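Long-range contact in DNA repair protein RecN (Deinococcus radiodurans, PDB 4ABY), which probably takes part in recombinational repair of DNA double-strand breaks as an SMC-like ATPase, represented here by its nucleotide-binding head domain: residues A[40-45]-A[55-60]. Sequence-based numbering, arbitrary orientation.
Sequences LSRLEI and ELELGG
Arg42 reaches the neighbouring strand and sets its guanidinium among three carboxylates, an example of how a cross-strand salt-bridge network covers the polar face of a hairpin. Arg42 NH2 forms a salt bridge to Glu55 OE2 (3.6 Å), the flat groups turned 56° apart, while NH1 makes a long one to Glu57 OE1. On the same strand, Arg42 NE donates to the anti lone pair of Glu44 OE2 (3.2 Å), nearly straight and in the guanidinium plane. With CG anti to the backbone N (chi1 -171°) and the chain extended to NE, the charged end reaches all three. Replacing Arg42 with an alanine would probably leave Glu44 and Glu55, whose OE2 atoms are 4.4 Å apart, without the positive charge that likely offsets their repulsion. Beneath this network, Leu43 and Leu56 form an antiparallel hydrogen-bonded pair: Leu43 N to Leu56 O is 3.0 Å, Leu56 N to Leu43 O 2.9 Å. They belong to the beta hairpin of strands 42-48 and 51-57, at one border of the antiparallel sheet of this ABC-type ATPase head. On the apolar face, Leu58 CD2 packs 4.1 Å from Leu40 CG and approaches Leu43 CB. Helix 69-83, which begins within the predicted ATP-binding loop, covers Leu40 and Leu43, whereas Tyr366 packs against Leu56 and Leu58. Farther out, Phe105 of strand 99-105 pairs with both Ser41 and Arg42, a classic beta bulge.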
loop_
_atom_site.group_PDB
_atom_site.type_symbol
_atom_site.label_atom_id
_atom_site.label_comp_id
_atom_site.label_asym_id
_atom_site.label_seq_id
_atom_site.Cartn_x
_atom_site.Cartn_y
_atom_site.Cartn_z
ATOM N N LEU A 40 1.166 -14.262 -0.737
ATOM C CA LEU A 40 1.048 -14.639 -2.137
ATOM C C LEU A 40 2.156 -15.638 -2.459
ATOM O O LEU A 40 3.328 -15.274 -2.537
ATOM C CB LEU A 40 1.169 -13.403 -3.027
ATOM C CG LEU A 40 1.184 -13.620 -4.540
ATOM C CD1 LEU A 40 -0.123 -14.214 -5.019
ATOM C CD2 LEU A 40 1.468 -12.314 -5.255
ATOM N N SER A 41 1.778 -16.901 -2.630
ATOM C CA SER A 41 2.736 -17.990 -2.801
ATOM C C SER A 41 3.244 -18.105 -4.233
ATOM O O SER A 41 4.412 -18.416 -4.467
ATOM C CB SER A 41 2.106 -19.323 -2.386
ATOM O OG SER A 41 1.612 -19.278 -1.059
ATOM N N ARG A 42 2.354 -17.863 -5.186
ATOM C CA ARG A 42 2.665 -18.074 -6.592
ATOM C C ARG A 42 1.961 -17.033 -7.454
ATOM O O ARG A 42 0.905 -16.513 -7.087
ATOM C CB ARG A 42 2.243 -19.485 -7.008
ATOM C CG ARG A 42 2.689 -19.915 -8.391
ATOM C CD ARG A 42 2.403 -21.397 -8.610
ATOM N NE ARG A 42 2.466 -21.768 -10.021
ATOM C CZ ARG A 42 3.570 -22.179 -10.638
ATOM N NH1 ARG A 42 4.714 -22.280 -9.968
ATOM N NH2 ARG A 42 3.532 -22.491 -11.929
ATOM N N LEU A 43 2.557 -16.730 -8.600
ATOM C CA LEU A 43 2.026 -15.713 -9.494
ATOM C C LEU A 43 2.224 -16.168 -10.925
ATOM O O LEU A 43 3.344 -16.465 -11.338
ATOM C CB LEU A 43 2.750 -14.386 -9.263
ATOM C CG LEU A 43 2.327 -13.171 -10.087
ATOM C CD1 LEU A 43 0.856 -12.848 -9.866
ATOM C CD2 LEU A 43 3.195 -11.979 -9.736
ATOM N N GLU A 44 1.136 -16.237 -11.682
ATOM C CA GLU A 44 1.218 -16.674 -13.067
ATOM C C GLU A 44 0.772 -15.567 -14.004
ATOM O O GLU A 44 -0.360 -15.096 -13.929
ATOM C CB GLU A 44 0.365 -17.919 -13.294
ATOM C CG GLU A 44 0.795 -19.123 -12.483
ATOM C CD GLU A 44 -0.070 -20.332 -12.763
ATOM O OE1 GLU A 44 -0.936 -20.242 -13.661
ATOM O OE2 GLU A 44 0.117 -21.367 -12.089
ATOM N N ILE A 45 1.665 -15.156 -14.891
ATOM C CA ILE A 45 1.353 -14.097 -15.834
ATOM C C ILE A 45 1.518 -14.609 -17.253
ATOM O O ILE A 45 2.530 -15.210 -17.583
ATOM C CB ILE A 45 2.265 -12.872 -15.626
ATOM C CG1 ILE A 45 2.113 -12.321 -14.207
ATOM C CG2 ILE A 45 1.946 -11.791 -16.638
ATOM C CD1 ILE A 45 3.120 -11.247 -13.863
ATOM N N GLU A 55 5.865 -18.064 -14.593
ATOM C CA GLU A 55 5.376 -18.732 -13.399
ATOM C C GLU A 55 6.364 -18.493 -12.278
ATOM O O GLU A 55 7.487 -18.982 -12.314
ATOM C CB GLU A 55 5.178 -20.224 -13.659
ATOM C CG GLU A 55 4.011 -20.499 -14.593
ATOM C CD GLU A 55 3.976 -21.922 -15.096
ATOM O OE1 GLU A 55 5.058 -22.547 -15.175
ATOM O OE2 GLU A 55 2.866 -22.402 -15.423
ATOM N N LEU A 56 5.947 -17.718 -11.289
ATOM C CA LEU A 56 6.870 -17.290 -10.254
ATOM C C LEU A 56 6.467 -17.790 -8.882
ATOM O O LEU A 56 5.441 -17.393 -8.334
ATOM C CB LEU A 56 6.995 -15.765 -10.236
ATOM C CG LEU A 56 7.899 -15.190 -9.145
ATOM C CD1 LEU A 56 9.352 -15.544 -9.413
ATOM C CD2 LEU A 56 7.725 -13.683 -9.032
ATOM N N GLU A 57 7.285 -18.678 -8.336
ATOM C CA GLU A 57 7.132 -19.095 -6.957
ATOM C C GLU A 57 7.851 -18.070 -6.099
ATOM O O GLU A 57 9.065 -18.148 -5.904
ATOM C CB GLU A 57 7.753 -20.475 -6.740
ATOM C CG GLU A 57 7.140 -21.262 -5.602
ATOM C CD GLU A 57 6.141 -22.288 -6.092
ATOM O OE1 GLU A 57 6.543 -23.162 -6.891
ATOM O OE2 GLU A 57 4.962 -22.219 -5.678
ATOM N N LEU A 58 7.111 -17.088 -5.608
ATOM C CA LEU A 58 7.702 -16.101 -4.720
ATOM C C LEU A 58 7.025 -16.175 -3.370
ATOM O O LEU A 58 5.802 -16.259 -3.290
ATOM C CB LEU A 58 7.580 -14.689 -5.302
ATOM C CG LEU A 58 6.348 -13.841 -4.973
ATOM C CD1 LEU A 58 6.590 -12.421 -5.422
ATOM C CD2 LEU A 58 5.094 -14.390 -5.615
ATOM N N GLY A 59 7.818 -16.159 -2.306
ATOM C CA GLY A 59 7.254 -16.157 -0.972
ATOM C C GLY A 59 8.225 -15.595 0.034
ATOM O O GLY A 59 9.397 -15.419 -0.281
ATOM N N GLY A 60 7.742 -15.302 1.237
ATOM C CA GLY A 60 8.634 -14.947 2.324
ATOM C C GLY A 60 8.316 -13.640 3.014
ATOM O O GLY A 60 7.176 -13.383 3.398
#